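NreA protein (PDB 4IUH) binds nitrate, probably through its GAF domain, and serves as the nitrate receptor of the staphylococcal nitrate regulation system. Local coordinates at residues F23-A28 with L156-D161; A44-G49 with R128-L133; A120-K125 with T160-K165. One frame throughout, in Å; residues are numbered along the deposited sequence.

Contact 2 is the buried one of the three: two neighbouring strands of the central sheet are paired by backbone hydrogen bonds, with small apolar side chains and a proline-tyrosine contact beside them. Contacts 1 and 3 are partly buried and share Thr160 and Asp161, because both use the C-terminal segment that follows strand 128-138. Contact 1 sets that segment against the start of helix 25-36 mainly by apolar and aromatic packing, whereas contact 3 ties it to strand 115-125 by two backbone bonds and a lysine over an indole. Contacts 2 and 3 reach adjacent strands of one sheet, and Phe159 of contact 1 touches Leu45, Tyr130 and Trp124 of the others.

Contact 1 (F23-A28 with L156-D161); sequences FDYQDA and LGSFTD
The rings of Tyr25 and Phe159 meet obliquely, with centroids 5.5 Å apart and planes inclined at 36°, a geometry that is neither a stack nor a T-shaped pair. The CE1-CZ-OH side of the tyrosine meets CD2 and CE2 of Phe159: Tyr25 CE1 lies 3.5 Å from Phe159 CE2, and Tyr25 OH is also 3.5 Å from that carbon. At the edge of the tyrosine ring, near its plane, sits the carbonyl of Leu156, whose O is 3.8 Å from Tyr25 CE1. Tyr25 reaches this place because its CG stands anti to the carbonyl carbon (chi1 -78°), which carries the ring off the first turn of the helix toward segment 156-161. Leu156 CD1 packs against both helix residues, 3.7 Å from Ala28 CB and 4.2 Å from Tyr25 CD1.

Each partner is shaped locally. Leu156 to Phe159 form a type II' turn, with Gly157 at positive phi (68°), and this brings Leu156 and Phe159 to the same tyrosine. In segment 23-28, Asp24, the N-cap, and Asp27 make a capping box: Gln26 N donates to Asp24 OD2 (3.0 Å) and Asp24 N to Asp27 OD2 (3.1 Å), which fixes the start of the helix that carries Tyr25.

The N-terminal turn of helix 25-36 and the C-terminal loop lie side by side next to the sheet, where Leu156 touches Ile43 of strand 40-47 and Leu123 of strand 115-125, and Phe159 packs on Leu45.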
ATOM      1  N   PHE A  23      20.088  -5.480   5.802  1.00 59.94           N
ATOM      2  CA  PHE A  23      18.642  -5.623   5.951  1.00 55.60           C
ATOM      3  C   PHE A  23      17.919  -4.298   5.697  1.00 51.94           C
ATOM      4  O   PHE A  23      17.840  -3.441   6.580  1.00 51.66           O
ATOM      5  CB  PHE A  23      18.293  -6.171   7.342  1.00 56.13           C
ATOM      6  CG  PHE A  23      16.840  -6.529   7.511  1.00 52.48           C
ATOM      7  CD1 PHE A  23      16.344  -7.722   7.012  1.00 52.12           C
ATOM      8  CD2 PHE A  23      15.974  -5.679   8.176  1.00 49.86           C
ATOM      9  CE1 PHE A  23      15.007  -8.055   7.169  1.00 49.12           C
ATOM     10  CE2 PHE A  23      14.638  -6.008   8.335  1.00 46.95           C
ATOM     11  CZ  PHE A  23      14.155  -7.197   7.831  1.00 46.50           C
ATOM     12  N   ASP A  24      17.398  -4.136   4.485  1.00 55.18           N
ATOM     13  CA  ASP A  24      16.717  -2.901   4.108  1.00 52.19           C
ATOM     14  C   ASP A  24      15.208  -3.113   3.977  1.00 48.16           C
ATOM     15  O   ASP A  24      14.703  -4.198   4.265  1.00 47.78           O
ATOM     16  CB  ASP A  24      17.310  -2.323   2.817  1.00 53.00           C
ATOM     17  CG  ASP A  24      17.016  -3.180   1.599  1.00 52.52           C
ATOM     18  OD1 ASP A  24      17.676  -4.228   1.436  1.00 55.31           O
ATOM     19  OD2 ASP A  24      16.134  -2.794   0.799  1.00 49.66           O
ATOM     20  N   TYR A  25      14.493  -2.076   3.550  1.00 38.63           N
ATOM     21  CA  TYR A  25      13.035  -2.142   3.467  1.00 35.14           C
ATOM     22  C   TYR A  25      12.528  -3.260   2.562  1.00 34.30           C
ATOM     23  O   TYR A  25      11.455  -3.817   2.799  1.00 32.48           O
ATOM     24  CB  TYR A  25      12.436  -0.790   3.061  1.00 33.02           C
ATOM     25  CG  TYR A  25      12.379   0.181   4.214  1.00 33.26           C
ATOM     26  CD1 TYR A  25      11.383   0.085   5.176  1.00 31.84           C
ATOM     27  CD2 TYR A  25      13.338   1.176   4.359  1.00 35.36           C
ATOM     28  CE1 TYR A  25      11.330   0.960   6.243  1.00 32.49           C
ATOM     29  CE2 TYR A  25      13.297   2.058   5.425  1.00 36.03           C
ATOM     30  CZ  TYR A  25      12.289   1.945   6.364  1.00 34.67           C
ATOM     31  OH  TYR A  25      12.245   2.819   7.429  1.00 35.77           O
ATOM     32  N   GLN A  26      13.307  -3.592   1.538  1.00 29.88           N
ATOM     33  CA  GLN A  26      12.948  -4.669   0.626  1.00 29.87           C
ATOM     34  C   GLN A  26      12.818  -6.002   1.365  1.00 30.95           C
ATOM     35  O   GLN A  26      11.850  -6.740   1.167  1.00 29.59           O
ATOM     36  CB  GLN A  26      13.974  -4.785  -0.501  1.00 32.55           C
ATOM     37  CG  GLN A  26      13.603  -5.798  -1.562  1.00 32.94           C
ATOM     38  CD  GLN A  26      12.289  -5.460  -2.234  1.00 29.72           C
ATOM     39  OE1 GLN A  26      12.149  -4.401  -2.847  1.00 28.64           O
ATOM     40  NE2 GLN A  26      11.310  -6.353  -2.108  1.00 28.48           N
ATOM     41  N   ASP A  27      13.786  -6.296   2.227  1.00 33.71           N
ATOM     42  CA  ASP A  27      13.768  -7.531   2.998  1.00 35.35           C
ATOM     43  C   ASP A  27      12.583  -7.564   3.961  1.00 32.99           C
ATOM     44  O   ASP A  27      11.927  -8.594   4.118  1.00 32.99           O
ATOM     45  CB  ASP A  27      15.078  -7.706   3.779  1.00 39.17           C
ATOM     46  CG  ASP A  27      16.312  -7.684   2.885  1.00 42.17           C
ATOM     47  OD1 ASP A  27      16.747  -8.767   2.442  1.00 44.83           O
ATOM     48  OD2 ASP A  27      16.859  -6.586   2.640  1.00 42.26           O
ATOM     49  N   ALA A  28      12.315  -6.438   4.612  1.00 31.40           N
ATOM     50  CA  ALA A  28      11.204  -6.359   5.555  1.00 29.58           C
ATOM     51  C   ALA A  28       9.868  -6.553   4.842  1.00 26.69           C
ATOM     52  O   ALA A  28       8.965  -7.200   5.367  1.00 26.16           O
ATOM     53  CB  ALA A  28      11.229  -5.036   6.309  1.00 28.93           C
ATOM     54  N   LEU A 156       8.553  -2.983  10.366  1.00 27.48           N
ATOM     55  CA  LEU A 156       8.919  -2.225   9.181  1.00 26.00           C
ATOM     56  C   LEU A 156       9.691  -0.977   9.597  1.00 27.41           C
ATOM     57  O   LEU A 156       9.288   0.147   9.297  1.00 26.08           O
ATOM     58  CB  LEU A 156       7.662  -1.844   8.387  1.00 22.86           C
ATOM     59  CG  LEU A 156       7.879  -1.455   6.927  1.00 21.37           C
ATOM     60  CD1 LEU A 156       8.404  -2.640   6.139  1.00 21.96           C
ATOM     61  CD2 LEU A 156       6.598  -0.922   6.316  1.00 18.76           C
ATOM     62  N   GLY A 157      10.796  -1.183  10.305  1.00 30.49           N
ATOM     63  CA  GLY A 157      11.653  -0.092  10.722  1.00 32.51           C
ATOM     64  C   GLY A 157      11.033   0.821  11.763  1.00 32.94           C
ATOM     65  O   GLY A 157      10.500   0.363  12.773  1.00 33.82           O
ATOM     66  N   SER A 158      11.103   2.123  11.507  1.00 48.50           N
ATOM     67  CA  SER A 158      10.612   3.124  12.446  1.00 49.58           C
ATOM     68  C   SER A 158       9.146   3.472  12.206  1.00 46.74           C
ATOM     69  O   SER A 158       8.578   4.309  12.905  1.00 47.62           O
ATOM     70  CB  SER A 158      11.465   4.394  12.354  1.00 51.54           C
ATOM     71  OG  SER A 158      11.251   5.069  11.122  1.00 49.30           O
ATOM     72  N   PHE A 159       8.532   2.834  11.218  1.00 31.01           N
ATOM     73  CA  PHE A 159       7.144   3.138  10.892  1.00 28.74           C
ATOM     74  C   PHE A 159       6.180   2.476  11.867  1.00 29.10           C
ATOM     75  O   PHE A 159       6.446   1.394  12.387  1.00 30.13           O
ATOM     76  CB  PHE A 159       6.815   2.724   9.457  1.00 25.90           C
ATOM     77  CG  PHE A 159       7.588   3.481   8.417  1.00 25.69           C
ATOM     78  CD1 PHE A 159       7.662   4.863   8.462  1.00 26.46           C
ATOM     79  CD2 PHE A 159       8.253   2.811   7.404  1.00 25.12           C
ATOM     80  CE1 PHE A 159       8.378   5.566   7.509  1.00 26.69           C
ATOM     81  CE2 PHE A 159       8.974   3.504   6.447  1.00 25.39           C
ATOM     82  CZ  PHE A 159       9.039   4.885   6.498  1.00 26.14           C
ATOM     83  N   THR A 160       5.070   3.152  12.129  1.00 25.41           N
ATOM     84  CA  THR A 160       3.982   2.572  12.900  1.00 25.70           C
ATOM     85  C   THR A 160       2.697   2.779  12.108  1.00 23.22           C
ATOM     86  O   THR A 160       2.706   3.431  11.053  1.00 21.52           O
ATOM     87  CB  THR A 160       3.845   3.214  14.301  1.00 28.78           C
ATOM     88  OG1 THR A 160       3.514   4.601  14.171  1.00 28.91           O
ATOM     89  CG2 THR A 160       5.140   3.081  15.097  1.00 31.70           C
ATOM     90  N   ASP A 161       1.596   2.218  12.596  1.00 23.32           N
ATOM     91  CA  ASP A 161       0.320   2.438  11.929  1.00 21.50           C
ATOM     92  C   ASP A 161      -0.546   3.422  12.710  1.00 23.15           C
ATOM     93  O   ASP A 161      -0.061   4.091  13.624  1.00 25.55           O
ATOM     94  CB  ASP A 161      -0.407   1.121  11.633  1.00 20.42           C
ATOM     95  CG  ASP A 161      -0.580   0.246  12.861  1.00 22.71           C
ATOM     96  OD1 ASP A 161      -0.424  -0.986  12.734  1.00 22.57           O
ATOM     97  OD2 ASP A 161      -0.886   0.779  13.948  1.00 24.98           O
TER

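Contact 2 (A44-G49 with R128-L133); sequences ALPEDG and RVYGAL
Pro46 lies over one face of the Tyr130 ring, its CG 3.7 Å from the ring centroid and 21° off the normal, a CH-pi contact displaced toward the hydroxyl-bearing rim, where Pro46 CG is 3.4 Å from Tyr130 CZ. The phenol is brought there by a chi1 of -169°, which sets CG anti to the backbone N and directs the ring along the flank of strand 40-47. The two side chains cross at about a right angle; Pro46 CG lies over the face and Pro46 CD comes 3.7 Å from Tyr130 CE1. In Leu45, CG lies anti to the carbonyl carbon and beside the backbone N, which carries the CD2 branch obliquely to the same ring, 3.7 Å from Tyr130 CE1.

Farther along, the side chains shrink to methyls. Ala44 and Ala132 form an antiparallel hydrogen-bonded pair, with Ala44 N 2.9 Å from Ala132 O and Ala132 N 3.0 Å from Ala44 O, and their CB atoms stand 4.2 Å apart on the sheet face covered by helix 78-86. The N-to-C directions of the strand segments make 140°, well short of exactly antiparallel. Past Leu45 and Gly131 the strands draw apart, and the Tyr130 ring bridges them by packing on Pro46 and Leu45.

Tyr130 and Gly131 form a classic beta bulge in strand 128-138, opposite Leu123 of strand 115-125; strand 128-138 is the middle of the five-stranded antiparallel sheet (order 2-1-5-4-3) of this GAF domain, with strand 40-47 on its other side.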
ATOM      1  N   ALA A  44       4.665   2.777  -0.438  1.00 12.76           N
ATOM      2  CA  ALA A  44       4.596   4.088  -1.059  1.00 13.03           C
ATOM      3  C   ALA A  44       5.239   5.102  -0.122  1.00 14.22           C
ATOM      4  O   ALA A  44       4.874   5.188   1.051  1.00 14.07           O
ATOM      5  CB  ALA A  44       3.155   4.465  -1.324  1.00 11.71           C
ATOM      6  N   LEU A  45       6.196   5.869  -0.638  1.00 15.80           N
ATOM      7  CA  LEU A  45       6.921   6.833   0.184  1.00 17.47           C
ATOM      8  C   LEU A  45       7.074   8.176  -0.526  1.00 18.69           C
ATOM      9  O   LEU A  45       7.101   8.234  -1.758  1.00 18.83           O
ATOM     10  CB  LEU A  45       8.294   6.276   0.579  1.00 19.21           C
ATOM     11  CG  LEU A  45       8.295   5.125   1.592  1.00 18.82           C
ATOM     12  CD1 LEU A  45       9.658   4.445   1.647  1.00 20.83           C
ATOM     13  CD2 LEU A  45       7.899   5.620   2.972  1.00 19.05           C
ATOM     14  N   PRO A  46       7.156   9.263   0.256  1.00 19.95           N
ATOM     15  CA  PRO A  46       7.347  10.603  -0.311  1.00 21.66           C
ATOM     16  C   PRO A  46       8.748  10.797  -0.894  1.00 24.00           C
ATOM     17  O   PRO A  46       9.722  10.250  -0.379  1.00 25.01           O
ATOM     18  CB  PRO A  46       7.118  11.526   0.891  1.00 22.78           C
ATOM     19  CG  PRO A  46       7.415  10.678   2.078  1.00 22.53           C
ATOM     20  CD  PRO A  46       6.955   9.304   1.714  1.00 20.14           C
ATOM     21  N   GLU A  47       8.830  11.576  -1.967  1.00 27.95           N
ATOM     22  CA  GLU A  47      10.072  11.793  -2.699  1.00 30.58           C
ATOM     23  C   GLU A  47      10.065  13.232  -3.222  1.00 32.83           C
ATOM     24  O   GLU A  47       9.002  13.840  -3.347  1.00 31.90           O
ATOM     25  CB  GLU A  47      10.146  10.791  -3.854  1.00 29.79           C
ATOM     26  CG  GLU A  47      11.488  10.655  -4.542  1.00 32.70           C
ATOM     27  CD  GLU A  47      11.474   9.563  -5.608  1.00 32.34           C
ATOM     28  OE1 GLU A  47      11.581   9.900  -6.811  1.00 33.88           O
ATOM     29  OE2 GLU A  47      11.349   8.369  -5.246  1.00 30.78           O
ATOM     30  N   ASP A  48      11.238  13.787  -3.517  1.00 35.57           N
ATOM     31  CA  ASP A  48      11.322  15.162  -4.020  1.00 38.25           C
ATOM     32  C   ASP A  48      10.982  15.299  -5.505  1.00 38.64           C
ATOM     33  O   ASP A  48      11.504  14.569  -6.347  1.00 39.04           O
ATOM     34  CB  ASP A  48      12.710  15.755  -3.770  1.00 42.08           C
ATOM     35  CG  ASP A  48      12.988  15.991  -2.303  1.00 42.67           C
ATOM     36  OD1 ASP A  48      12.496  17.001  -1.759  1.00 43.51           O
ATOM     37  OD2 ASP A  48      13.707  15.172  -1.694  1.00 42.66           O
ATOM     38  N   GLY A  49      10.103  16.245  -5.814  1.00 36.55           N
ATOM     39  CA  GLY A  49       9.850  16.641  -7.189  1.00 37.92           C
ATOM     40  C   GLY A  49      10.242  18.097  -7.376  1.00 41.78           C
ATOM     41  O   GLY A  49      10.290  18.853  -6.406  1.00 42.74           O
ATOM     42  N   ARG A 128       3.221  11.950  12.678  1.00 33.48           N
ATOM     43  CA  ARG A 128       2.621  12.373  11.414  1.00 31.25           C
ATOM     44  C   ARG A 128       2.476  11.232  10.401  1.00 27.53           C
ATOM     45  O   ARG A 128       3.295  10.319  10.361  1.00 26.73           O
ATOM     46  CB  ARG A 128       3.433  13.519  10.802  1.00 32.60           C
ATOM     47  N   VAL A 129       1.423  11.294   9.589  1.00 31.73           N
ATOM     48  CA  VAL A 129       1.222  10.323   8.518  1.00 29.06           C
ATOM     49  C   VAL A 129       2.286  10.571   7.470  1.00 26.18           C
ATOM     50  O   VAL A 129       2.706  11.705   7.272  1.00 27.39           O
ATOM     51  CB  VAL A 129      -0.166  10.461   7.854  1.00 28.68           C
ATOM     52  CG1 VAL A 129      -0.585   9.143   7.227  1.00 27.06           C
ATOM     53  CG2 VAL A 129      -1.200  10.920   8.861  1.00 32.13           C
ATOM     54  N   TYR A 130       2.715   9.522   6.786  1.00 22.02           N
ATOM     55  CA  TYR A 130       3.914   9.624   5.969  1.00 21.50           C
ATOM     56  C   TYR A 130       3.809   8.860   4.655  1.00 19.13           C
ATOM     57  O   TYR A 130       3.948   9.435   3.576  1.00 18.99           O
ATOM     58  CB  TYR A 130       5.102   9.114   6.779  1.00 22.76           C
ATOM     59  CG  TYR A 130       6.446   9.391   6.173  1.00 23.91           C
ATOM     60  CD1 TYR A 130       7.198   8.366   5.613  1.00 23.23           C
ATOM     61  CD2 TYR A 130       6.976  10.676   6.170  1.00 26.14           C
ATOM     62  CE1 TYR A 130       8.450   8.611   5.061  1.00 24.77           C
ATOM     63  CE2 TYR A 130       8.223  10.934   5.620  1.00 27.64           C
ATOM     64  CZ  TYR A 130       8.955   9.896   5.063  1.00 26.95           C
ATOM     65  OH  TYR A 130      10.195  10.145   4.517  1.00 28.86           O
ATOM     66  N   GLY A 131       3.573   7.560   4.746  1.00 16.58           N
ATOM     67  CA  GLY A 131       3.536   6.720   3.565  1.00 14.93           C
ATOM     68  C   GLY A 131       2.416   5.710   3.651  1.00 13.37           C
ATOM     69  O   GLY A 131       1.479   5.880   4.427  1.00 13.45           O
ATOM     70  N   ALA A 132       2.507   4.656   2.851  1.00 12.34           N
ATOM     71  CA  ALA A 132       1.482   3.628   2.870  1.00 11.19           C
ATOM     72  C   ALA A 132       2.070   2.253   2.598  1.00 11.09           C
ATOM     73  O   ALA A 132       2.977   2.098   1.777  1.00 11.44           O
ATOM     74  CB  ALA A 132       0.385   3.951   1.858  1.00 10.16           C
ATOM     75  N   LEU A 133       1.550   1.256   3.297  1.00 11.03           N
ATOM     76  CA  LEU A 133       1.866  -0.127   2.983  1.00 11.15           C
ATOM     77  C   LEU A 133       0.654  -0.734   2.300  1.00 10.14           C
ATOM     78  O   LEU A 133      -0.468  -0.615   2.798  1.00  9.80           O
ATOM     79  CB  LEU A 133       2.212  -0.913   4.251  1.00 12.38           C
ATOM     80  CG  LEU A 133       2.346  -2.425   4.066  1.00 12.91           C
ATOM     81  CD1 LEU A 133       3.566  -2.767   3.214  1.00 13.65           C
ATOM     82  CD2 LEU A 133       2.379  -3.165   5.404  1.00 14.35           C
TER

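Contact 3 (A120-K125 with T160-K165); sequences AIPLWK and TDEINK
Trp124 and Thr160 form one antiparallel hydrogen-bonded pair, a single bridge in which Trp124 N lies 2.7 Å from Thr160 O and Thr160 N 3.0 Å from Trp124 O. Over the indole comes the alkyl chain of Lys165: CG stands 4.0 Å from the centroid of the six-membered ring and only 6° off its normal, a CH-pi contact made by a methylene. The bend of the lysine at chi2 (-58°) lays CD and CE along the indole and lets NZ donate to Thr160 OG1 at 3.1 Å. On the same face, Asp161 O sits 3.6 Å from Trp124 CD1, over the pyrrole side. Trp124 NE1 is buried against the Glu162 backbone, CA at 3.6 Å, with no hydrogen-bond partner in the model.

The Glu162 chain bends at chi2, and its OE2 comes 3.5 Å from Pro122 CG, while OE1 is paired with Arg89 in a salt bridge. The Asp161 side chain runs alongside that of Ile121, its CB 3.8 Å from Ile121 CG2; OD2 accepts from Ile163 N, an Asx turn, and OD1 is held by Arg151 in a salt bridge and by the N-H of Ile152.

The C-terminal segment thus docks on strand 115-125, whose other neighbours are strand 128-138, bonded through Leu123 and Ile121, and strand 90-92, while helix 78-86 packs on Pro122.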
ATOM      1  N   ALA A 120      -4.658  -1.424   2.579  1.00 11.31           N
ATOM      2  CA  ALA A 120      -3.691  -0.343   2.496  1.00 10.95           C
ATOM      3  C   ALA A 120      -3.583   0.278   3.876  1.00 11.79           C
ATOM      4  O   ALA A 120      -4.585   0.685   4.449  1.00 12.73           O
ATOM      5  CB  ALA A 120      -4.139   0.692   1.472  1.00 10.40           C
ATOM      6  N   ILE A 121      -2.372   0.344   4.414  1.00 10.28           N
ATOM      7  CA  ILE A 121      -2.187   0.814   5.783  1.00 11.56           C
ATOM      8  C   ILE A 121      -1.292   2.044   5.871  1.00 11.96           C
ATOM      9  O   ILE A 121      -0.174   2.040   5.359  1.00 11.80           O
ATOM     10  CB  ILE A 121      -1.623  -0.299   6.679  1.00 12.67           C
ATOM     11  CG1 ILE A 121      -2.589  -1.484   6.711  1.00 12.79           C
ATOM     12  CG2 ILE A 121      -1.387   0.209   8.082  1.00 14.43           C
ATOM     13  CD1 ILE A 121      -1.969  -2.744   7.257  1.00 13.95           C
ATOM     14  N   PRO A 122      -1.782   3.100   6.537  1.00 12.89           N
ATOM     15  CA  PRO A 122      -0.998   4.323   6.738  1.00 13.81           C
ATOM     16  C   PRO A 122       0.267   4.051   7.522  1.00 15.06           C
ATOM     17  O   PRO A 122       0.216   3.391   8.561  1.00 16.16           O
ATOM     18  CB  PRO A 122      -1.942   5.223   7.543  1.00 15.19           C
ATOM     19  CG  PRO A 122      -2.922   4.284   8.174  1.00 15.47           C
ATOM     20  CD  PRO A 122      -3.103   3.180   7.179  1.00 13.62           C
ATOM     21  N   LEU A 123       1.391   4.534   6.999  1.00 16.52           N
ATOM     22  CA  LEU A 123       2.665   4.446   7.684  1.00 17.77           C
ATOM     23  C   LEU A 123       2.957   5.766   8.391  1.00 19.73           C
ATOM     24  O   LEU A 123       3.050   6.817   7.753  1.00 19.73           O
ATOM     25  CB  LEU A 123       3.782   4.144   6.688  1.00 17.35           C
ATOM     26  CG  LEU A 123       3.688   2.839   5.898  1.00 15.97           C
ATOM     27  CD1 LEU A 123       4.889   2.704   4.972  1.00 16.30           C
ATOM     28  CD2 LEU A 123       3.574   1.634   6.841  1.00 16.64           C
ATOM     29  N   TRP A 124       3.109   5.704   9.708  1.00 20.82           N
ATOM     30  CA  TRP A 124       3.396   6.892  10.498  1.00 23.27           C
ATOM     31  C   TRP A 124       4.863   6.970  10.882  1.00 25.27           C
ATOM     32  O   TRP A 124       5.482   5.967  11.236  1.00 25.72           O
ATOM     33  CB  TRP A 124       2.537   6.919  11.758  1.00 24.96           C
ATOM     34  CG  TRP A 124       1.089   7.154  11.487  1.00 23.88           C
ATOM     35  CD1 TRP A 124       0.231   6.323  10.828  1.00 21.61           C
ATOM     36  CD2 TRP A 124       0.319   8.293  11.881  1.00 25.51           C
ATOM     37  NE1 TRP A 124      -1.023   6.876  10.783  1.00 21.69           N
ATOM     38  CE2 TRP A 124      -0.998   8.086  11.423  1.00 24.09           C
ATOM     39  CE3 TRP A 124       0.614   9.470  12.575  1.00 28.41           C
ATOM     40  CZ2 TRP A 124      -2.016   9.009  11.639  1.00 25.51           C
ATOM     41  CZ3 TRP A 124      -0.397  10.390  12.785  1.00 29.82           C
ATOM     42  CH2 TRP A 124      -1.695  10.156  12.319  1.00 28.38           C
ATOM     43  N   LYS A 125       5.409   8.175  10.791  1.00 30.38           N
ATOM     44  CA  LYS A 125       6.747   8.467  11.269  1.00 32.57           C
ATOM     45  C   LYS A 125       6.612   9.677  12.182  1.00 35.55           C
ATOM     46  O   LYS A 125       5.970  10.664  11.812  1.00 35.43           O
ATOM     47  CB  LYS A 125       7.686   8.778  10.104  1.00 32.03           C
ATOM     48  CG  LYS A 125       9.130   8.976  10.535  1.00 34.83           C
ATOM     49  CD  LYS A 125       9.872   9.953   9.635  1.00 35.77           C
ATOM     50  CE  LYS A 125      10.036   9.404   8.232  1.00 33.41           C
ATOM     51  NZ  LYS A 125      10.972  10.236   7.418  1.00 34.97           N
ATOM     52  N   THR A 160       5.070   3.152  12.129  1.00 25.41           N
ATOM     53  CA  THR A 160       3.982   2.572  12.900  1.00 25.70           C
ATOM     54  C   THR A 160       2.697   2.779  12.108  1.00 23.22           C
ATOM     55  O   THR A 160       2.706   3.431  11.053  1.00 21.52           O
ATOM     56  CB  THR A 160       3.845   3.214  14.301  1.00 28.78           C
ATOM     57  OG1 THR A 160       3.514   4.601  14.171  1.00 28.91           O
ATOM     58  CG2 THR A 160       5.140   3.081  15.097  1.00 31.70           C
ATOM     59  N   ASP A 161       1.596   2.218  12.596  1.00 23.32           N
ATOM     60  CA  ASP A 161       0.320   2.438  11.929  1.00 21.50           C
ATOM     61  C   ASP A 161      -0.546   3.422  12.710  1.00 23.15           C
ATOM     62  O   ASP A 161      -0.061   4.091  13.624  1.00 25.55           O
ATOM     63  CB  ASP A 161      -0.407   1.121  11.633  1.00 20.42           C
ATOM     64  CG  ASP A 161      -0.580   0.246  12.861  1.00 22.71           C
ATOM     65  OD1 ASP A 161      -0.424  -0.986  12.734  1.00 22.57           O
ATOM     66  OD2 ASP A 161      -0.886   0.779  13.948  1.00 24.98           O
ATOM     67  N   GLU A 162      -1.820   3.507  12.344  1.00 27.64           N
ATOM     68  CA  GLU A 162      -2.722   4.505  12.912  1.00 30.06           C
ATOM     69  C   GLU A 162      -3.180   4.144  14.323  1.00 30.71           C
ATOM     70  O   GLU A 162      -3.637   5.000  15.080  1.00 31.96           O
ATOM     71  CB  GLU A 162      -3.937   4.708  12.000  1.00 30.16           C
ATOM     72  CG  GLU A 162      -4.946   3.563  11.996  1.00 27.88           C
ATOM     73  CD  GLU A 162      -4.561   2.412  11.075  1.00 24.41           C
ATOM     74  OE1 GLU A 162      -5.480   1.764  10.526  1.00 21.04           O
ATOM     75  OE2 GLU A 162      -3.352   2.141  10.899  1.00 24.17           O
ATOM     76  N   ILE A 163      -3.054   2.872  14.675  1.00 36.48           N
ATOM     77  CA  ILE A 163      -3.516   2.397  15.971  1.00 36.81           C
ATOM     78  C   ILE A 163      -2.673   2.975  17.114  1.00 37.93           C
ATOM     79  O   ILE A 163      -1.441   2.898  17.082  1.00 36.95           O
ATOM     80  CB  ILE A 163      -3.558   0.858  15.990  1.00 34.51           C
ATOM     81  CG1 ILE A 163      -4.496   0.378  14.876  1.00 32.75           C
ATOM     82  CG2 ILE A 163      -4.007   0.349  17.351  1.00 35.08           C
ATOM     83  CD1 ILE A 163      -4.329  -1.063  14.475  1.00 29.53           C
ATOM     84  N   ASN A 164      -3.366   3.567  18.093  1.00 50.62           N
ATOM     85  CA  ASN A 164      -2.790   4.308  19.231  1.00 51.73           C
ATOM     86  C   ASN A 164      -2.437   5.773  18.945  1.00 52.49           C
ATOM     87  O   ASN A 164      -1.740   6.411  19.739  1.00 53.64           O
ATOM     88  CB  ASN A 164      -1.592   3.594  19.873  1.00 51.67           C
ATOM     89  CG  ASN A 164      -1.924   2.194  20.333  1.00 52.18           C
ATOM     90  OD1 ASN A 164      -1.776   1.229  19.582  1.00 49.34           O
ATOM     91  ND2 ASN A 164      -2.362   2.070  21.578  1.00 56.14           N
ATOM     92  N   LYS A 165      -2.918   6.305  17.825  1.00 51.77           N
ATOM     93  CA  LYS A 165      -2.680   7.712  17.492  1.00 52.09           C
ATOM     94  C   LYS A 165      -3.787   8.623  18.029  1.00 53.20           C
ATOM     95  O   LYS A 165      -4.940   8.546  17.601  1.00 53.09           O
ATOM     96  CB  LYS A 165      -2.522   7.903  15.979  1.00 50.86           C
ATOM     97  CG  LYS A 165      -1.378   7.113  15.360  1.00 49.23           C
ATOM     98  CD  LYS A 165      -0.039   7.460  15.983  1.00 48.41           C
ATOM     99  CE  LYS A 165       1.067   6.598  15.396  1.00 46.03           C
ATOM    100  NZ  LYS A 165       2.418   7.026  15.845  1.00 44.93           N
TER